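Local coordinates for methylated RNA-binding protein 1 (Saccharomyces cerevisiae S288c, PDB 4RCM) that recognises and binds N6-methyladenosine-containing RNA through its YTH domain and lowers the stability of PHO4 mRNA, thereby regulating phosphate metabolism, at residues Glu138-Tyr141 with Ser142-Ile145; Leu10-Pro13 with Glu14-Phe18. All coordinates share one frame; numbering follows the deposited sequence. Where two conformers were deposited one is given.

How the contacts relate
Two local contacts, far apart in sequence, meet beside the 138-139 edge of the mixed sheet of the YTH domain. Contact 2 comes first: within residues 10-18 a beta turn, Pro-13 to Ser-16, delivers the chain into strand 17-23. Contact 1 closes much later, where strand 138-139 runs into helix 141-151. The two are in series and neither nests in the other, yet their centres lie about 9 Å apart. Strands 17-23 and 138-139 are antiparallel neighbours in the sheet, and the backbones of Phe-18 and Ile-139 are hydrogen-bonded. A second tie joins Tyr-141 OH to Ile-12 O at 2.7 Å, so the first turn of the helix is bound to the segment leading into the sheet.

Contact 1 (Glu138-Tyr141 with Ser142-Ile145); sequences EIPY and SIGI
Pro-140 and Tyr-141 meet Gly-144 and Ile-145 in a local contact that opens the first turn of helix 141-151, where edge strand 138-139 of the YTH domain's mixed sheet passes straight into the helix. Pro-140 occupies the N-cap position, and its carbonyl takes the first i to i+4 bond: Gly-144 N donates to Pro-140 O at 3.0 Å in an almost straight bond (176° at the hydrogen). The next bond of the same kind runs from Ile-145 N to Tyr-141 O, 2.8 Å. On one side of this turn the proline ring lies alongside Ile-143, both pointing the same way, while Ile-139 CG2 reaches Ile-143 CB at 3.9 Å and the two isoleucines cross at about a right angle. Tyr-141 pairs with Ile-145 instead. With CG anti to the backbone N (chi1 -178°), its ring is placed so that one face meets Ile-145, and its OH is hydrogen-bonded to Ile-12 O, which helps to fix the far end of the ring. Phe-18 of the neighbouring strand touches Ile-139, Tyr-141 and Ile-145. The methylene of Ile-145 makes a CH-pi contact over that face, CG1 standing 3.9 Å from the Tyr-141 ring centroid and 16° off the ring normal.

Contact 2 (Leu10-Pro13 with Glu14-Phe18); sequences LNIP and ENSRF
Ser-16 meets Pro-13 through both its backbone and its side chain, closing a tight turn just before strand 17-23. Pro-13 O accepts two bonds, from Ser-16 N at 3.0 Å and from Ser-16 OG at 2.7 Å; both donors approach from the same face of the carbonyl plane, the hydroxyl tilted 25° from it. The serine torsion makes this possible: OG lies beside its own backbone N and anti to the carbonyl carbon (chi1 -65°), which brings it back to Pro-13 O. The same hydroxyl is also hydrogen-bonded to the backbone N of Lys-60, bridging the turn to a second part of the chain. Replacing Ser-16 with an alanine would probably leave Pro-13 O with the backbone bond alone from this residue and cost Lys-60 N its hydroxyl partner. Ile-12 supplies the apolar side. Its CG2 branch, anti to the backbone N, presses on Ser-16 CB at 3.4 Å, tighter than usual carbon contact, and also reaches Phe-18 CZ at 3.8 Å, oblique to the ring. Ile-12 CD1, ending the other branch, touches Phe-18 CE1 at 4.0 Å, the two side chains coming from opposite directions. Ile-145 of helix 141-151 and Phe-62 of strand 61-67 touch both Ile-12 and Phe-18. Positive phi at Asn-15 (78°) completes the backbone of a type II beta turn, Pro-13 to Ser-16, leading into an inner strand of the YTH domain's mixed sheet.

Contact 1 (Glu138-Tyr141 with Ser142-Ile145)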
ATOM      1  N   GLU A 138      -3.171   4.902   9.247  1.00 13.43           N
ATOM      2  CA  GLU A 138      -4.129   5.573   8.320  1.00 15.43           C
ATOM      3  C   GLU A 138      -3.682   6.945   7.878  1.00 14.50           C
ATOM      4  O   GLU A 138      -3.174   7.749   8.679  1.00 14.76           O
ATOM      5  CB  GLU A 138      -5.528   5.690   8.881  1.00 16.76           C
ATOM      6  CG  GLU A 138      -6.503   6.320   7.881  1.00 16.59           C
ATOM      7  CD  GLU A 138      -7.954   5.998   8.132  1.00 19.65           C
ATOM      8  OE1 GLU A 138      -8.288   5.395   9.157  1.00 20.14           O
ATOM      9  OE2 GLU A 138      -8.779   6.332   7.267  1.00 23.09           O
ATOM     10  N   ILE A 139      -3.924   7.227   6.602  1.00 14.43           N
ATOM     11  CA  ILE A 139      -3.515   8.464   5.982  1.00 15.02           C
ATOM     12  C   ILE A 139      -4.783   9.245   5.501  1.00 15.31           C
ATOM     13  O   ILE A 139      -5.560   8.745   4.679  1.00 15.15           O
ATOM     14  CB  ILE A 139      -2.599   8.221   4.772  1.00 15.53           C
ATOM     15  CG1 ILE A 139      -1.342   7.380   5.135  1.00 16.16           C
ATOM     16  CG2 ILE A 139      -2.224   9.540   4.129  1.00 15.37           C
ATOM     17  CD1 ILE A 139      -0.333   8.036   6.062  1.00 14.48           C
ATOM     18  N   PRO A 140      -4.989  10.462   6.016  1.00 16.09           N
ATOM     19  CA  PRO A 140      -6.206  11.226   5.637  1.00 15.72           C
ATOM     20  C   PRO A 140      -6.423  11.312   4.118  1.00 14.05           C
ATOM     21  O   PRO A 140      -5.480  11.476   3.382  1.00 12.45           O
ATOM     22  CB  PRO A 140      -5.921  12.648   6.165  1.00 17.24           C
ATOM     23  CG  PRO A 140      -4.826  12.506   7.162  1.00 19.36           C
ATOM     24  CD  PRO A 140      -3.985  11.332   6.668  1.00 17.51           C
ATOM     25  N   TYR A 141      -7.679  11.291   3.678  1.00 12.39           N
ATOM     26  CA  TYR A 141      -8.003  11.272   2.259  1.00 12.16           C
ATOM     27  C   TYR A 141      -7.217  12.278   1.423  1.00 11.93           C
ATOM     28  O   TYR A 141      -6.509  11.910   0.450  1.00  9.33           O
ATOM     29  CB  TYR A 141      -9.506  11.519   2.121  1.00 13.21           C
ATOM     30  CG  TYR A 141     -10.007  11.496   0.728  1.00 12.71           C
ATOM     31  CD1 TYR A 141     -10.253  10.294   0.051  1.00 12.07           C
ATOM     32  CD2 TYR A 141     -10.257  12.687   0.067  1.00 12.71           C
ATOM     33  CE1 TYR A 141     -10.739  10.303  -1.267  1.00 13.16           C
ATOM     34  CE2 TYR A 141     -10.749  12.709  -1.226  1.00 13.12           C
ATOM     35  CZ  TYR A 141     -10.990  11.534  -1.900  1.00 11.86           C
ATOM     36  OH  TYR A 141     -11.419  11.655  -3.192  1.00 11.73           O
ATOM     37  N   SER A 142      -7.294  13.545   1.823  1.00 11.86           N
ATOM     38  CA  SER A 142      -6.646  14.598   1.021  0.50 10.79           C
ATOM     39  C   SER A 142      -5.131  14.414   0.837  1.00 11.50           C
ATOM     40  O   SER A 142      -4.625  14.654  -0.282  1.00 10.85           O
ATOM     41  CB  SER A 142      -6.994  16.008   1.527  0.50 10.49           C
ATOM     42  OG  SER A 142      -6.606  16.206   2.863  0.50  9.28           O
ATOM     43  N   ILE A 143      -4.412  14.005   1.882  1.00 11.84           N
ATOM     44  CA  ILE A 143      -2.975  13.729   1.788  1.00 11.63           C
ATOM     45  C   ILE A 143      -2.783  12.508   0.874  1.00 10.08           C
ATOM     46  O   ILE A 143      -1.910  12.493  -0.014  1.00  8.06           O
ATOM     47  CB  ILE A 143      -2.326  13.369   3.166  1.00 15.11           C
ATOM     48  CG1 ILE A 143      -2.634  14.401   4.277  1.00 18.42           C
ATOM     49  CG2 ILE A 143      -0.819  13.200   3.022  1.00 13.87           C
ATOM     50  CD1 ILE A 143      -2.254  15.778   3.924  1.00 20.84           C
ATOM     51  N   GLY A 144      -3.579  11.456   1.084  1.00  8.42           N
ATOM     52  CA  GLY A 144      -3.453  10.293   0.226  1.00  8.06           C
ATOM     53  C   GLY A 144      -3.603  10.583  -1.247  1.00  7.44           C
ATOM     54  O   GLY A 144      -2.837  10.066  -2.091  1.00  7.87           O
ATOM     55  N   ILE A 145      -4.570  11.444  -1.571  1.00  7.82           N
ATOM     56  CA  ILE A 145      -4.818  11.795  -2.951  1.00  8.40           C
ATOM     57  C   ILE A 145      -3.600  12.516  -3.506  1.00  8.58           C
ATOM     58  O   ILE A 145      -3.135  12.270  -4.658  1.00  8.15           O
ATOM     59  CB  ILE A 145      -6.081  12.709  -3.098  1.00  8.43           C
ATOM     60  CG1 ILE A 145      -7.361  11.903  -2.864  1.00  8.69           C
ATOM     61  CG2 ILE A 145      -6.107  13.367  -4.452  1.00  8.71           C
ATOM     62  CD1 ILE A 145      -7.645  10.849  -3.925  1.00  9.05           C
TER

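Contact 2 (Leu10-Pro13 with Glu14-Phe18)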
ATOM      1  N   LEU A  10      -7.279   6.470 -12.975  1.00 14.61           N
ATOM      2  CA  LEU A  10      -7.482   5.969 -11.622  1.00 14.15           C
ATOM      3  C   LEU A  10      -8.290   7.017 -10.878  1.00 13.36           C
ATOM      4  O   LEU A  10      -7.866   8.145 -10.767  1.00 11.68           O
ATOM      5  CB  LEU A  10      -6.128   5.684 -10.929  1.00 15.17           C
ATOM      6  CG  LEU A  10      -6.172   5.310  -9.450  1.00 14.38           C
ATOM      7  CD1 LEU A  10      -7.000   4.055  -9.250  1.00 15.77           C
ATOM      8  CD2 LEU A  10      -4.762   5.101  -8.973  1.00 15.09           C
ATOM      9  N   ASN A  11      -9.489   6.648 -10.423  1.00 11.92           N
ATOM     10  CA  ASN A  11     -10.365   7.545  -9.717  1.00 12.36           C
ATOM     11  C   ASN A  11     -10.600   7.019  -8.350  1.00 12.43           C
ATOM     12  O   ASN A  11     -10.939   5.856  -8.217  1.00 10.76           O
ATOM     13  CB  ASN A  11     -11.739   7.663 -10.415  1.00 16.04           C
ATOM     14  CG  ASN A  11     -12.654   8.631  -9.704  1.00 16.62           C
ATOM     15  OD1 ASN A  11     -13.503   8.239  -8.921  1.00 17.20           O
ATOM     16  ND2 ASN A  11     -12.381   9.906  -9.856  1.00 18.86           N
ATOM     17  N   ILE A  12     -10.430   7.878  -7.337  1.00 13.07           N
ATOM     18  CA  ILE A  12     -10.604   7.506  -5.958  1.00 13.25           C
ATOM     19  C   ILE A  12     -11.615   8.461  -5.314  1.00 14.20           C
ATOM     20  O   ILE A  12     -11.276   9.626  -4.991  1.00 12.23           O
ATOM     21  CB  ILE A  12      -9.245   7.521  -5.191  1.00 12.71           C
ATOM     22  CG1 ILE A  12      -8.227   6.628  -5.891  1.00 11.89           C
ATOM     23  CG2 ILE A  12      -9.441   7.133  -3.726  1.00 12.67           C
ATOM     24  CD1 ILE A  12      -6.917   6.591  -5.191  1.00 10.97           C
ATOM     25  N   PRO A  13     -12.859   7.963  -5.104  1.00 14.82           N
ATOM     26  CA  PRO A  13     -13.970   8.739  -4.590  1.00 14.08           C
ATOM     27  C   PRO A  13     -14.002   9.000  -3.097  1.00 14.84           C
ATOM     28  O   PRO A  13     -13.243   8.392  -2.280  1.00 13.48           O
ATOM     29  CB  PRO A  13     -15.197   7.929  -4.971  1.00 14.96           C
ATOM     30  CG  PRO A  13     -14.748   6.592  -5.330  1.00 16.44           C
ATOM     31  CD  PRO A  13     -13.282   6.660  -5.652  1.00 16.21           C
ATOM     32  N   GLU A  14     -14.888   9.934  -2.779  1.00 13.55           N
ATOM     33  CA  GLU A  14     -15.059  10.472  -1.466  1.00 15.78           C
ATOM     34  C   GLU A  14     -15.306   9.277  -0.581  1.00 13.84           C
ATOM     35  O   GLU A  14     -15.881   8.280  -1.031  1.00 12.12           O
ATOM     36  CB  GLU A  14     -16.280  11.442  -1.438  1.00 18.78           C
ATOM     37  CG  GLU A  14     -16.469  12.212  -0.127  1.00 25.90           C
ATOM     38  CD  GLU A  14     -17.937  12.715   0.074  1.00 29.82           C
ATOM     39  OE1 GLU A  14     -18.642  12.891  -0.951  1.00 27.52           O
ATOM     40  OE2 GLU A  14     -18.366  12.934   1.249  1.00 30.83           O
ATOM     41  N   ASN A  15     -14.778   9.365   0.629  1.00 13.59           N
ATOM     42  CA  ASN A  15     -14.919   8.353   1.667  1.00 14.46           C
ATOM     43  C   ASN A  15     -13.996   7.150   1.482  1.00 13.14           C
ATOM     44  O   ASN A  15     -14.031   6.233   2.278  1.00 13.51           O
ATOM     45  CB  ASN A  15     -16.370   7.912   1.795  1.00 15.80           C
ATOM     46  CG  ASN A  15     -17.303   9.034   2.220  1.00 18.34           C
ATOM     47  OD1 ASN A  15     -16.956   9.854   3.031  1.00 19.78           O
ATOM     48  ND2 ASN A  15     -18.525   9.018   1.714  1.00 22.06           N
ATOM     49  N   SER A  16     -13.178   7.142   0.426  1.00 12.22           N
ATOM     50  CA  SER A  16     -12.087   6.162   0.302  1.00 12.92           C
ATOM     51  C   SER A  16     -11.036   6.375   1.388  1.00 13.46           C
ATOM     52  O   SER A  16     -10.957   7.462   1.926  1.00 14.44           O
ATOM     53  CB  SER A  16     -11.394   6.258  -1.045  1.00 11.91           C
ATOM     54  OG  SER A  16     -12.295   5.909  -2.065  1.00 10.78           O
ATOM     55  N   ARG A  17     -10.227   5.335   1.662  1.00 12.74           N
ATOM     56  CA  ARG A  17      -9.332   5.297   2.813  1.00 11.91           C
ATOM     57  C   ARG A  17      -7.951   4.833   2.401  1.00 11.99           C
ATOM     58  O   ARG A  17      -7.840   4.054   1.469  1.00 11.12           O
ATOM     59  CB  ARG A  17      -9.974   4.444   3.922  1.00 13.64           C
ATOM     60  CG  ARG A  17     -11.151   5.201   4.540  1.00 12.97           C
ATOM     61  CD  ARG A  17     -11.896   4.430   5.604  1.00 14.86           C
ATOM     62  NE  ARG A  17     -11.137   4.395   6.835  1.00 15.23           N
ATOM     63  CZ  ARG A  17     -11.548   3.796   7.954  1.00 17.64           C
ATOM     64  NH1 ARG A  17     -12.722   3.204   7.985  1.00 15.46           N
ATOM     65  NH2 ARG A  17     -10.780   3.818   9.039  1.00 16.61           N
ATOM     66  N   PHE A  18      -6.919   5.424   3.023  1.00 11.07           N
ATOM     67  CA  PHE A  18      -5.506   5.185   2.677  1.00 10.48           C
ATOM     68  C   PHE A  18      -4.748   4.724   3.908  1.00 10.38           C
ATOM     69  O   PHE A  18      -4.802   5.383   4.951  1.00  9.27           O
ATOM     70  CB  PHE A  18      -4.842   6.472   2.190  1.00 10.62           C
ATOM     71  CG  PHE A  18      -5.437   7.027   0.939  1.00 10.49           C
ATOM     72  CD1 PHE A  18      -4.972   6.629  -0.289  1.00 10.17           C
ATOM     73  CD2 PHE A  18      -6.463   7.969   0.999  1.00  9.32           C
ATOM     74  CE1 PHE A  18      -5.545   7.112  -1.441  1.00 10.51           C
ATOM     75  CE2 PHE A  18      -7.016   8.484  -0.160  1.00  9.92           C
ATOM     76  CZ  PHE A  18      -6.538   8.072  -1.392  1.00  9.78           C
TER